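Local coordinates for protein molinate hydrolase (Gulosibacter molinativorax, PDB 4UB9) that hydrolyses the thiocarbamate herbicide molinate, probably with the help of the zinc ion bound in its amidohydrolase active site, at residues T140-W145 with Y430-E435; W88-L93 with A417-G422; A334-M339 with S350-H355; R360-G365 with Q406-K411; E113-F118 with G178-G183. All blocks are in the same frame, centred on the assembly; numbering follows the deposited sequence.

From the N terminus, strand 88-95 comes first, and its residues 88-93 meet 417-422 in interaction 2, a loop closed only near the end of the chain. Inside it, helix 111-118 closes on the loop 178-183 in interaction 5, and strand 138-143 leaves to meet 430-435 in interaction 1, which crosses both interactions 2 and 5. Interactions 3 and 4 follow in series, nested within 1 and 2. Interactions 1 and 2 tie neighbouring strands of one sheet to the late helical region; 3 sets helix 333-341 against the turn before helix 353-363, and 4 joins that helix's end to helix 400-410; 5 lies on the far side of the chain's centre from 2 and 4.

Interaction 1: T140-W145 with Y430-E435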
# COMPACT_ATOMS: atom_id res chain seq x y z
N THR A 140 -24.13 28.06 20.04
CA THR A 140 -23.00 27.53 20.85
C THR A 140 -22.53 26.18 20.33
O THR A 140 -23.33 25.26 20.15
CB THR A 140 -23.37 27.39 22.33
OG1 THR A 140 -23.80 28.66 22.83
CG2 THR A 140 -22.18 26.91 23.15
N VAL A 141 -21.21 26.09 20.08
CA VAL A 141 -20.61 24.83 19.70
C VAL A 141 -19.55 24.37 20.69
O VAL A 141 -18.76 25.16 21.20
CB VAL A 141 -19.98 24.85 18.28
CG1 VAL A 141 -21.05 25.02 17.22
CG2 VAL A 141 -18.92 25.91 18.15
N PHE A 142 -19.53 23.07 20.90
CA PHE A 142 -18.52 22.42 21.74
C PHE A 142 -17.64 21.60 20.86
O PHE A 142 -18.05 20.57 20.29
CB PHE A 142 -19.20 21.56 22.78
CG PHE A 142 -19.91 22.36 23.80
CD1 PHE A 142 -19.25 22.86 24.90
CD2 PHE A 142 -21.24 22.68 23.64
CE1 PHE A 142 -19.91 23.64 25.87
CE2 PHE A 142 -21.90 23.46 24.58
CZ PHE A 142 -21.23 23.93 25.70
N ASP A 143 -16.42 22.10 20.71
CA ASP A 143 -15.40 21.48 19.87
C ASP A 143 -14.51 20.54 20.69
O ASP A 143 -13.79 20.93 21.58
CB ASP A 143 -14.55 22.52 19.16
CG ASP A 143 -13.50 21.91 18.24
OD1 ASP A 143 -12.76 20.97 18.67
OD2 ASP A 143 -13.36 22.39 17.09
N THR A 144 -14.54 19.30 20.28
CA THR A 144 -14.08 18.16 21.07
C THR A 144 -12.70 17.63 20.61
O THR A 144 -12.08 16.77 21.24
CB THR A 144 -15.22 17.14 20.91
OG1 THR A 144 -16.09 17.23 22.05
CG2 THR A 144 -14.79 15.83 20.69
N TRP A 145 -12.23 18.16 19.50
CA TRP A 145 -10.93 17.84 18.94
C TRP A 145 -10.54 18.84 17.86
O TRP A 145 -11.22 19.00 16.84
CB TRP A 145 -10.85 16.44 18.32
CG TRP A 145 -9.44 16.12 17.78
CD1 TRP A 145 -8.36 15.73 18.51
CD2 TRP A 145 -9.00 16.20 16.44
NE1 TRP A 145 -7.28 15.55 17.70
CE2 TRP A 145 -7.64 15.82 16.42
CE3 TRP A 145 -9.61 16.54 15.25
CZ2 TRP A 145 -6.90 15.77 15.25
CZ3 TRP A 145 -8.88 16.50 14.09
CH2 TRP A 145 -7.53 16.12 14.10
N TYR A 430 -22.10 20.14 30.00
CA TYR A 430 -20.90 20.97 29.98
C TYR A 430 -20.89 22.04 31.09
O TYR A 430 -19.98 22.88 31.18
CB TYR A 430 -20.72 21.60 28.61
CG TYR A 430 -20.21 20.70 27.48
CD1 TYR A 430 -18.86 20.39 27.37
CD2 TYR A 430 -21.06 20.21 26.49
CE1 TYR A 430 -18.38 19.59 26.35
CE2 TYR A 430 -20.59 19.40 25.46
CZ TYR A 430 -19.25 19.10 25.38
OH TYR A 430 -18.77 18.34 24.36
N ARG A 431 -21.92 22.00 31.92
CA ARG A 431 -22.05 22.92 33.10
C ARG A 431 -22.11 24.38 32.67
O ARG A 431 -21.45 25.24 33.22
CB ARG A 431 -20.95 22.61 34.14
CG ARG A 431 -21.00 21.13 34.56
CD ARG A 431 -20.39 20.78 35.91
NE ARG A 431 -18.98 21.15 35.98
CZ ARG A 431 -17.92 20.31 36.03
NH1 ARG A 431 -18.07 18.99 36.05
NH2 ARG A 431 -16.70 20.84 36.06
N LYS A 432 -22.89 24.62 31.62
CA LYS A 432 -23.11 25.95 31.09
C LYS A 432 -24.57 26.31 31.11
O LYS A 432 -24.96 27.34 30.58
CB LYS A 432 -22.67 26.05 29.64
CG LYS A 432 -21.20 25.81 29.39
CD LYS A 432 -20.38 26.98 29.87
CE LYS A 432 -18.94 26.68 29.60
NZ LYS A 432 -18.15 27.85 30.04
N PHE A 433 -25.38 25.51 31.78
CA PHE A 433 -26.84 25.73 31.77
C PHE A 433 -27.28 26.98 32.54
O PHE A 433 -28.36 27.50 32.31
CB PHE A 433 -27.58 24.51 32.30
CG PHE A 433 -29.06 24.52 31.98
CD1 PHE A 433 -29.50 24.63 30.68
CD2 PHE A 433 -30.01 24.44 33.02
CE1 PHE A 433 -30.87 24.65 30.39
CE2 PHE A 433 -31.38 24.43 32.74
CZ PHE A 433 -31.81 24.57 31.44
N ASP A 434 -26.44 27.46 33.43
CA ASP A 434 -26.65 28.75 34.09
C ASP A 434 -26.62 29.91 33.08
O ASP A 434 -27.22 30.92 33.32
CB ASP A 434 -25.64 28.98 35.23
CG ASP A 434 -24.17 28.88 34.77
OD1 ASP A 434 -23.85 28.12 33.82
OD2 ASP A 434 -23.32 29.56 35.37
N GLU A 435 -25.99 29.73 31.94
CA GLU A 435 -25.85 30.80 30.94
C GLU A 435 -26.52 30.61 29.60
O GLU A 435 -26.82 31.60 28.91
CB GLU A 435 -24.40 31.00 30.65
CG GLU A 435 -23.69 31.55 31.85
CD GLU A 435 -22.69 32.58 31.44
OE1 GLU A 435 -22.53 33.57 32.19
OE2 GLU A 435 -22.06 32.40 30.38
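Phe142 and Tyr430 lie ring on ring, and this offset stack carries most of the contact between 140-145 and 430-435. Phe142, on strand 138-143, points toward 430-435, and with CG anti to the carbonyl carbon (chi1 -69°) its ring lies flat against that of Tyr430. The rings are nearly parallel, planes 6° apart and centroids 3.8 Å apart, with Phe142 CE1 3.4 Å from Tyr430 CG. The two side chains run in opposite directions, which brings the phenol end of Tyr430 over Phe142 CB, with Tyr430 OH 3.6 Å from that atom. The aliphatic chain of Lys432 comes to the ring's edge, its CG 4.1 Å from Phe142 CZ. Asp143 turns away and forms an Asx turn, OD1 accepting from Trp145 N at 3.0 Å. Thr144 OG1 stands 3.7 Å from Tyr430 OH, and that hydroxyl is hydrogen-bonded to the carbonyl of Gly96. A leucine in place of Tyr430 would probably leave one face of Phe142 without its flat partner and the Gly96 carbonyl without this bond. The side chain of Thr144 is about 7 Å from the zinc ion, consistent with a strand end opening toward the metal site of an amidohydrolase TIM barrel.

Interaction 2: W88-L93 with A417-G422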
# COMPACT_ATOMS: atom_id res chain seq x y z
N TRP A 88 -42.62 29.82 15.87
CA TRP A 88 -42.11 29.16 17.04
C TRP A 88 -40.78 29.75 17.47
O TRP A 88 -39.91 30.01 16.68
CB TRP A 88 -42.02 27.67 16.82
CG TRP A 88 -43.35 27.01 16.83
CD1 TRP A 88 -43.89 26.28 17.85
CD2 TRP A 88 -44.33 27.02 15.79
NE1 TRP A 88 -45.15 25.83 17.51
CE2 TRP A 88 -45.43 26.26 16.24
CE3 TRP A 88 -44.37 27.58 14.51
CZ2 TRP A 88 -46.57 26.06 15.46
CZ3 TRP A 88 -45.50 27.38 13.73
CH2 TRP A 88 -46.59 26.63 14.22
N ILE A 89 -40.67 29.98 18.76
CA ILE A 89 -39.50 30.55 19.38
C ILE A 89 -38.76 29.49 20.22
O ILE A 89 -39.30 28.98 21.20
CB ILE A 89 -39.84 31.71 20.32
CG1 ILE A 89 -40.59 32.80 19.55
CG2 ILE A 89 -38.56 32.28 20.92
CD1 ILE A 89 -41.22 33.86 20.44
N LEU A 90 -37.52 29.20 19.82
CA LEU A 90 -36.65 28.22 20.50
C LEU A 90 -35.39 28.87 21.04
O LEU A 90 -35.04 29.99 20.60
CB LEU A 90 -36.26 27.10 19.58
CG LEU A 90 -37.29 25.99 19.35
CD1 LEU A 90 -38.52 26.50 18.58
CD2 LEU A 90 -36.66 24.83 18.60
N PRO A 91 -34.68 28.19 21.97
CA PRO A 91 -33.42 28.75 22.40
C PRO A 91 -32.44 28.62 21.28
O PRO A 91 -32.63 27.81 20.39
CB PRO A 91 -33.01 27.85 23.58
CG PRO A 91 -34.17 26.96 23.85
CD PRO A 91 -34.95 26.90 22.60
N GLY A 92 -31.38 29.39 21.35
CA GLY A 92 -30.24 29.16 20.46
C GLY A 92 -29.84 27.68 20.48
O GLY A 92 -29.72 27.06 21.56
N LEU A 93 -29.69 27.08 19.31
CA LEU A 93 -29.36 25.68 19.23
C LEU A 93 -27.91 25.44 19.67
O LEU A 93 -27.05 26.34 19.57
CB LEU A 93 -29.63 25.09 17.85
CG LEU A 93 -31.08 25.27 17.37
CD1 LEU A 93 -31.28 24.70 15.98
CD2 LEU A 93 -32.08 24.66 18.32
N ALA A 417 -37.97 15.77 23.34
CA ALA A 417 -36.74 15.28 23.96
C ALA A 417 -35.52 15.48 22.99
O ALA A 417 -34.43 15.83 23.42
CB ALA A 417 -36.89 13.82 24.36
N ALA A 418 -35.73 15.23 21.71
CA ALA A 418 -34.76 15.56 20.70
C ALA A 418 -34.35 17.03 20.70
O ALA A 418 -33.18 17.36 20.55
CB ALA A 418 -35.26 15.19 19.30
N ILE A 419 -35.31 17.93 20.86
CA ILE A 419 -34.99 19.36 20.86
C ILE A 419 -34.17 19.69 22.06
O ILE A 419 -33.26 20.52 21.99
CB ILE A 419 -36.25 20.24 20.84
CG1 ILE A 419 -36.93 20.09 19.48
CG2 ILE A 419 -35.91 21.71 21.07
CD1 ILE A 419 -38.35 20.60 19.42
N LEU A 420 -34.52 19.09 23.19
CA LEU A 420 -33.75 19.29 24.43
C LEU A 420 -32.32 18.71 24.29
O LEU A 420 -31.39 19.32 24.76
CB LEU A 420 -34.42 18.66 25.65
CG LEU A 420 -35.80 19.15 26.09
CD1 LEU A 420 -36.00 18.89 27.58
CD2 LEU A 420 -36.03 20.63 25.77
N ALA A 421 -32.19 17.58 23.62
CA ALA A 421 -30.88 17.01 23.34
C ALA A 421 -30.00 18.01 22.61
O ALA A 421 -28.80 18.03 22.82
CB ALA A 421 -30.99 15.73 22.54
N GLY A 422 -30.62 18.86 21.83
CA GLY A 422 -29.93 19.87 21.07
C GLY A 422 -29.96 21.25 21.66
O GLY A 422 -29.59 22.18 21.00
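Leu90 and Ile419 meet through one methyl each, Leu90 CD2 lying 4.0 Å from Ile419 CG2. The two side chains cross at about a right angle, so branch touches branch without the chains lying alongside each other. With CG1 anti to the carbonyl carbon (chi1 -69°), Ile419 holds CG2 anti to its backbone N, and this is the branch that reaches the strand. Leu90 also packs on Val448 and Leu450 of the neighbouring strand 447-450. The second point of touch is made by main chain, without any interlock of side chains: Gly422, the first residue beyond the helix, brings its O to 3.9 Å from Leu93 C, where the CA atoms of the two residues are 6.1 Å apart. Looser still is the side chain of Leu93, whose CB is 4.3 Å from Gly422 O and which also packs on His401 and Met461. All four touching residues are buried, and Ala418 and Ala421, which stand well back from the strand, pack on helix 400-410. Joining strand 88-95 to helix 415-421 thus rests on one methyl-methyl contact and a main-chain touch, with no charge or directional bond between the segments.

Interaction 3: A334-M339 with S350-H355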
# COMPACT_ATOMS: atom_id res chain seq x y z
N ALA A 334 -32.07 6.19 5.77
CA ALA A 334 -31.64 6.33 4.38
C ALA A 334 -30.12 6.37 4.24
O ALA A 334 -29.53 5.67 3.42
CB ALA A 334 -32.23 7.57 3.77
N GLN A 335 -29.48 7.18 5.08
CA GLN A 335 -28.01 7.28 5.08
C GLN A 335 -27.37 5.92 5.36
O GLN A 335 -26.47 5.47 4.66
CB GLN A 335 -27.54 8.34 6.08
CG GLN A 335 -26.05 8.36 6.33
CD GLN A 335 -25.22 8.72 5.10
OE1 GLN A 335 -25.62 9.51 4.21
NE2 GLN A 335 -24.01 8.18 5.07
N GLN A 336 -27.89 5.24 6.36
CA GLN A 336 -27.35 3.93 6.74
C GLN A 336 -27.58 2.92 5.66
O GLN A 336 -26.79 2.00 5.46
CB GLN A 336 -27.99 3.40 8.06
CG GLN A 336 -27.32 2.12 8.59
CD GLN A 336 -25.79 2.24 8.89
OE1 GLN A 336 -24.99 1.34 8.59
NE2 GLN A 336 -25.40 3.34 9.48
N ALA A 337 -28.75 3.00 5.05
CA ALA A 337 -29.05 2.08 3.94
C ALA A 337 -28.09 2.32 2.77
O ALA A 337 -27.69 1.39 2.08
CB ALA A 337 -30.49 2.25 3.47
N TRP A 338 -27.76 3.59 2.52
CA TRP A 338 -26.80 3.88 1.51
C TRP A 338 -25.43 3.23 1.85
O TRP A 338 -24.80 2.53 1.04
CB TRP A 338 -26.68 5.38 1.29
CG TRP A 338 -25.52 5.63 0.37
CD1 TRP A 338 -25.52 5.46 -0.98
CD2 TRP A 338 -24.19 5.97 0.75
NE1 TRP A 338 -24.27 5.70 -1.46
CE2 TRP A 338 -23.43 6.00 -0.42
CE3 TRP A 338 -23.57 6.24 1.96
CZ2 TRP A 338 -22.07 6.31 -0.43
CZ3 TRP A 338 -22.23 6.55 1.97
CH2 TRP A 338 -21.48 6.57 0.77
N MET A 339 -24.99 3.46 3.08
CA MET A 339 -23.73 2.94 3.58
C MET A 339 -23.67 1.47 3.45
O MET A 339 -22.68 0.91 2.95
CB MET A 339 -23.53 3.28 5.04
CG MET A 339 -22.98 4.64 5.30
SD MET A 339 -23.01 4.96 7.08
CE MET A 339 -21.86 6.31 7.19
N SER A 350 -22.38 3.68 13.07
CA SER A 350 -23.74 3.86 13.66
C SER A 350 -24.78 2.83 13.27
O SER A 350 -25.91 2.87 13.76
CB SER A 350 -24.29 5.19 13.26
OG SER A 350 -23.33 6.21 13.54
N GLY A 351 -24.37 1.88 12.45
CA GLY A 351 -25.26 0.86 11.99
C GLY A 351 -25.26 -0.40 12.81
O GLY A 351 -24.56 -0.53 13.85
N ARG A 352 -26.07 -1.35 12.33
CA ARG A 352 -26.25 -2.69 12.93
C ARG A 352 -26.47 -2.57 14.47
O ARG A 352 -27.37 -1.88 14.91
CB ARG A 352 -25.09 -3.65 12.57
CG ARG A 352 -24.84 -3.92 11.09
CD ARG A 352 -24.05 -2.77 10.46
NE ARG A 352 -23.92 -2.85 9.00
CZ ARG A 352 -22.78 -3.04 8.33
NH1 ARG A 352 -21.62 -3.16 8.97
NH2 ARG A 352 -22.79 -3.10 7.00
N VAL A 353 -25.60 -3.21 15.26
CA VAL A 353 -25.74 -3.24 16.71
C VAL A 353 -25.69 -1.88 17.36
O VAL A 353 -26.35 -1.65 18.36
CB VAL A 353 -24.69 -4.18 17.33
CG1 VAL A 353 -24.71 -4.09 18.84
CG2 VAL A 353 -24.94 -5.62 16.86
N HIS A 354 -24.97 -0.95 16.76
CA HIS A 354 -24.93 0.40 17.34
C HIS A 354 -26.22 1.15 17.15
O HIS A 354 -26.58 2.05 17.93
CB HIS A 354 -23.78 1.22 16.79
CG HIS A 354 -22.45 0.63 17.07
ND1 HIS A 354 -21.30 1.08 16.47
CD2 HIS A 354 -22.09 -0.46 17.80
CE1 HIS A 354 -20.28 0.34 16.86
NE2 HIS A 354 -20.74 -0.61 17.66
N HIS A 355 -26.91 0.80 16.07
CA HIS A 355 -28.24 1.35 15.81
C HIS A 355 -29.18 0.84 16.90
O HIS A 355 -29.94 1.62 17.48
CB HIS A 355 -28.72 0.96 14.39
CG HIS A 355 -30.21 1.04 14.20
ND1 HIS A 355 -30.85 2.23 13.89
CD2 HIS A 355 -31.17 0.11 14.30
CE1 HIS A 355 -32.15 2.02 13.80
NE2 HIS A 355 -32.37 0.74 14.05
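Gln336 lays its side-chain amide against the backbone of Gly351, with Gln336 CD 3.4 Å from Gly351 CA. The helix residue points toward the turn, and its CG stands anti to the backbone N (chi1 -173°) before the chain bends at chi2, bringing the amide up to the glycine. The absence of a side chain at Gly351 matters for this approach, since a CB there would point toward the glutamine. Ser350 lies beside the same amide, and its hydroxyl is held by the carbonyl of Gln329. Arg352 swings its end closer to the helix on the exposed rim, where its guanidinium makes salt bridges, NH1 to Asp348 and NH2 to Asp340. An alanine instead of Gln336 would probably open a gap over Gly351 and leave its backbone without the flat amide that now lies against it. Farther out, Arg352 occupies the N-cap position of helix 353-363, and the carbonyl of Gly351 accepts from His354 N at 3.0 Å. Helix 333-341 thus packs on the turn between helices 347-350 and 353-363 of a TIM-barrel amidohydrolase, where the side chain of Ser350 is about 7 Å from that of the zinc ligand His302.

Interaction 4: R360-G365 with Q406-K411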
# COMPACT_ATOMS: atom_id res chain seq x y z
N ARG A 360 -32.42 1.28 22.08
CA ARG A 360 -32.62 0.86 23.47
C ARG A 360 -32.30 1.98 24.45
O ARG A 360 -32.96 2.12 25.48
CB ARG A 360 -31.81 -0.37 23.79
CG ARG A 360 -32.33 -1.58 23.03
CD ARG A 360 -31.39 -2.77 23.16
NE ARG A 360 -31.07 -3.01 24.56
CZ ARG A 360 -29.88 -3.30 25.06
NH1 ARG A 360 -28.79 -3.40 24.30
NH2 ARG A 360 -29.79 -3.45 26.35
N MET A 361 -31.34 2.83 24.11
CA MET A 361 -31.04 3.94 24.97
C MET A 361 -32.21 4.93 25.03
O MET A 361 -32.53 5.51 26.07
CB MET A 361 -29.79 4.65 24.51
CG MET A 361 -28.58 3.77 24.60
SD MET A 361 -27.67 3.87 26.15
CE MET A 361 -26.88 5.49 25.94
N ILE A 362 -32.77 5.19 23.87
CA ILE A 362 -33.86 6.13 23.74
C ILE A 362 -35.04 5.58 24.53
O ILE A 362 -35.64 6.29 25.31
CB ILE A 362 -34.26 6.30 22.26
CG1 ILE A 362 -33.27 7.20 21.53
CG2 ILE A 362 -35.68 6.89 22.11
CD1 ILE A 362 -33.22 6.97 20.03
N LYS A 363 -35.33 4.31 24.28
CA LYS A 363 -36.45 3.62 24.89
C LYS A 363 -36.35 3.57 26.40
O LYS A 363 -37.31 3.78 27.10
CB LYS A 363 -36.56 2.19 24.34
CG LYS A 363 -37.71 1.39 24.95
CD LYS A 363 -39.05 2.15 24.88
CE LYS A 363 -39.91 2.07 26.15
NZ LYS A 363 -41.05 1.12 25.99
N ALA A 364 -35.15 3.36 26.91
CA ALA A 364 -34.96 3.37 28.36
C ALA A 364 -34.95 4.77 28.96
O ALA A 364 -34.89 4.93 30.16
CB ALA A 364 -33.69 2.63 28.73
N GLY A 365 -34.96 5.79 28.11
CA GLY A 365 -34.98 7.19 28.57
C GLY A 365 -33.71 7.66 29.27
O GLY A 365 -33.76 8.48 30.17
N GLN A 406 -33.69 14.26 13.36
CA GLN A 406 -34.49 13.39 12.48
C GLN A 406 -34.18 11.92 12.72
O GLN A 406 -35.09 11.11 12.90
CB GLN A 406 -34.23 13.76 10.99
CG GLN A 406 -34.99 12.87 10.03
CD GLN A 406 -34.69 13.20 8.58
OE1 GLN A 406 -34.41 14.34 8.24
NE2 GLN A 406 -34.67 12.19 7.76
N ALA A 407 -32.88 11.57 12.75
CA ALA A 407 -32.49 10.15 12.94
C ALA A 407 -32.99 9.62 14.27
O ALA A 407 -33.41 8.48 14.39
CB ALA A 407 -30.99 10.00 12.89
N MET A 408 -32.89 10.45 15.30
CA MET A 408 -33.27 9.99 16.65
C MET A 408 -34.79 9.74 16.72
O MET A 408 -35.23 8.73 17.20
CB MET A 408 -32.78 10.99 17.71
CG MET A 408 -31.25 10.97 17.89
SD MET A 408 -30.60 9.34 18.38
CE MET A 408 -30.64 9.51 20.15
N VAL A 409 -35.55 10.69 16.17
CA VAL A 409 -36.98 10.58 16.11
C VAL A 409 -37.38 9.36 15.30
O VAL A 409 -38.25 8.64 15.72
CB VAL A 409 -37.60 11.84 15.54
CG1 VAL A 409 -39.10 11.64 15.26
CG2 VAL A 409 -37.40 12.99 16.52
N GLU A 410 -36.72 9.08 14.18
CA GLU A 410 -36.96 7.79 13.43
C GLU A 410 -36.80 6.56 14.32
O GLU A 410 -37.39 5.54 14.09
CB GLU A 410 -35.99 7.59 12.25
CG GLU A 410 -36.18 8.53 11.06
CD GLU A 410 -35.07 8.43 10.00
OE1 GLU A 410 -34.11 7.63 10.15
OE2 GLU A 410 -35.14 9.23 9.04
N LYS A 411 -35.92 6.65 15.29
CA LYS A 411 -35.69 5.52 16.17
C LYS A 411 -36.60 5.53 17.39
O LYS A 411 -36.39 4.76 18.31
CB LYS A 411 -34.25 5.53 16.67
CG LYS A 411 -33.24 5.28 15.57
CD LYS A 411 -31.84 5.44 16.13
CE LYS A 411 -30.90 6.10 15.13
NZ LYS A 411 -30.60 5.19 14.02
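Ile362 and Met408 make the closest apolar contact, Ile362 CD1 lying 3.6 Å from Met408 CE. The two side chains cross obliquely; the methyl of Met408 also meets Ile362 CG1 at 3.8 Å, and its sulfur stands 3.9 Å from Ile362 CD1. Met408 does not start out toward Ile362, but bends at chi2 (-59°) and again at chi3 bring CE to it. A second apolar touch falls on the root of Lys411, whose CB is 3.8 Å from Ile362 CD1, so the isoleucine tip reaches both residues.

Both segments are ends of helices, 353-363 and 400-410, two helices of the TIM-barrel-type amidohydrolase domain. The first closes in a Schellman motif at Gly365, with positive phi and a bond from Gly365 N to Ile362 O.

Polar links run along or away from the interface. Within helix 400-410, Gln406 NE2 donates to Glu410 OE2 at 3.3 Å; the bond is nearly straight (171°), and the carboxylate oxygen lies in the amide plane of the glutamine. Lys411 points toward Ile362 at its root, but its chain bends at chi3 and chi4 and its end leads away, where NZ bonds to His355 ND1 and to the carbonyl of Thr331. Glu410 OE1 accepts from the backbone N of Ile333.

Interaction 5: E113-F118 with G178-G183; sequences EYLARF and GGPFTG
Leu115 on helix 111-118 reaches into a type I beta turn, Gly179 to Thr182, so a helix side chain meets a loop of the amidohydrolase domain. The interaction across the segments is wholly apolar, and a single methyl, Leu115 CD1, makes it. CG of the leucine lies anti to its carbonyl carbon (chi1 -69°), and the extended branch beyond it (chi2 171°) carries CD1 out to the turn. Pro180 is the more distant partner, its CG 4.3 Å from that methyl. It also packs on Phe208 and Met106, and Met106 touches Leu115 too, which brings helix 103-106 in beside the contact.

Side chains bind the turn's backbone: Asp205 and Glu209 of helix 198-209 accept from Phe181 N and Gly179 N, and Arg193 donates to Phe181 O. On the helix, Arg117 N bonds Glu113 O at 2.9 Å. The helix also faces a second subunit, where Arg117 makes a salt bridge with Glu119 of that neighbouring chain and Glu113 bonds Ser197 of it. Leu115 and Phe181 slide past each other in opposite directions, and the methyl CD1 of Leu115 rests 3.8 Å from both CE2 and CZ of Phe181.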
# COMPACT_ATOMS: atom_id res chain seq x y z
N GLU A 113 -4.22 17.93 1.54
CA GLU A 113 -4.59 19.06 0.69
C GLU A 113 -5.25 20.15 1.49
O GLU A 113 -4.91 21.33 1.36
CB GLU A 113 -5.47 18.65 -0.50
CG GLU A 113 -6.80 17.99 -0.14
CD GLU A 113 -7.38 17.15 -1.27
OE1 GLU A 113 -8.15 17.69 -2.10
OE2 GLU A 113 -7.11 15.92 -1.29
N TYR A 114 -6.11 19.77 2.40
CA TYR A 114 -6.78 20.75 3.26
C TYR A 114 -5.81 21.49 4.20
O TYR A 114 -5.81 22.72 4.29
CB TYR A 114 -7.81 20.00 4.06
CG TYR A 114 -8.62 20.72 5.13
CD1 TYR A 114 -9.75 21.51 4.80
CD2 TYR A 114 -8.37 20.52 6.47
CE1 TYR A 114 -10.54 22.08 5.77
CE2 TYR A 114 -9.18 21.09 7.46
CZ TYR A 114 -10.24 21.88 7.10
OH TYR A 114 -11.01 22.42 8.09
N LEU A 115 -4.97 20.75 4.90
CA LEU A 115 -4.07 21.43 5.85
C LEU A 115 -3.01 22.27 5.15
O LEU A 115 -2.56 23.28 5.69
CB LEU A 115 -3.44 20.43 6.81
CG LEU A 115 -4.46 19.82 7.80
CD1 LEU A 115 -3.86 18.67 8.61
CD2 LEU A 115 -4.99 20.86 8.74
N ALA A 116 -2.57 21.83 3.98
CA ALA A 116 -1.57 22.59 3.27
C ALA A 116 -2.20 23.83 2.68
O ALA A 116 -1.62 24.92 2.67
CB ALA A 116 -0.93 21.75 2.19
N ARG A 117 -3.41 23.67 2.19
CA ARG A 117 -4.04 24.79 1.52
C ARG A 117 -4.28 25.92 2.48
O ARG A 117 -4.20 27.07 2.11
CB ARG A 117 -5.36 24.36 0.87
CG ARG A 117 -5.96 25.39 -0.10
CD ARG A 117 -7.33 24.93 -0.60
NE ARG A 117 -7.31 23.70 -1.36
CZ ARG A 117 -6.97 23.62 -2.65
NH1 ARG A 117 -6.62 24.70 -3.32
NH2 ARG A 117 -6.95 22.43 -3.27
N PHE A 118 -4.63 25.60 3.72
CA PHE A 118 -5.02 26.66 4.66
C PHE A 118 -4.01 27.02 5.73
O PHE A 118 -4.31 27.84 6.58
CB PHE A 118 -6.37 26.34 5.27
CG PHE A 118 -7.43 26.22 4.22
CD1 PHE A 118 -7.77 27.33 3.46
CD2 PHE A 118 -7.98 25.00 3.89
CE1 PHE A 118 -8.69 27.24 2.43
CE2 PHE A 118 -8.90 24.89 2.86
CZ PHE A 118 -9.26 26.02 2.13
N GLY A 178 -3.08 10.15 18.81
CA GLY A 178 -2.14 10.74 17.84
C GLY A 178 -2.80 11.79 16.95
O GLY A 178 -4.02 11.93 16.91
N GLY A 179 -1.96 12.55 16.26
CA GLY A 179 -2.39 13.59 15.35
C GLY A 179 -2.80 12.97 14.02
O GLY A 179 -2.76 11.75 13.84
N PRO A 180 -3.20 13.82 13.08
CA PRO A 180 -3.80 13.38 11.80
C PRO A 180 -2.87 12.63 10.88
O PRO A 180 -3.34 11.99 9.95
CB PRO A 180 -4.27 14.67 11.14
CG PRO A 180 -3.44 15.75 11.80
CD PRO A 180 -3.20 15.28 13.21
N PHE A 181 -1.56 12.65 11.11
CA PHE A 181 -0.65 11.87 10.23
C PHE A 181 0.00 10.70 10.99
O PHE A 181 1.06 10.23 10.69
CB PHE A 181 0.30 12.78 9.52
CG PHE A 181 -0.42 13.80 8.72
CD1 PHE A 181 -1.22 13.38 7.66
CD2 PHE A 181 -0.43 15.14 9.08
CE1 PHE A 181 -1.97 14.31 6.95
CE2 PHE A 181 -1.18 16.05 8.38
CZ PHE A 181 -1.94 15.63 7.31
N THR A 182 -0.82 10.15 11.84
CA THR A 182 -0.50 9.12 12.79
C THR A 182 -1.38 7.91 12.44
O THR A 182 -2.26 7.98 11.60
CB THR A 182 -0.87 9.73 14.14
OG1 THR A 182 0.30 10.18 14.80
CG2 THR A 182 -1.65 8.87 14.95
N GLY A 183 -1.15 6.79 13.09
CA GLY A 183 -1.97 5.59 12.91
C GLY A 183 -3.43 5.77 13.22
O GLY A 183 -4.31 5.05 12.68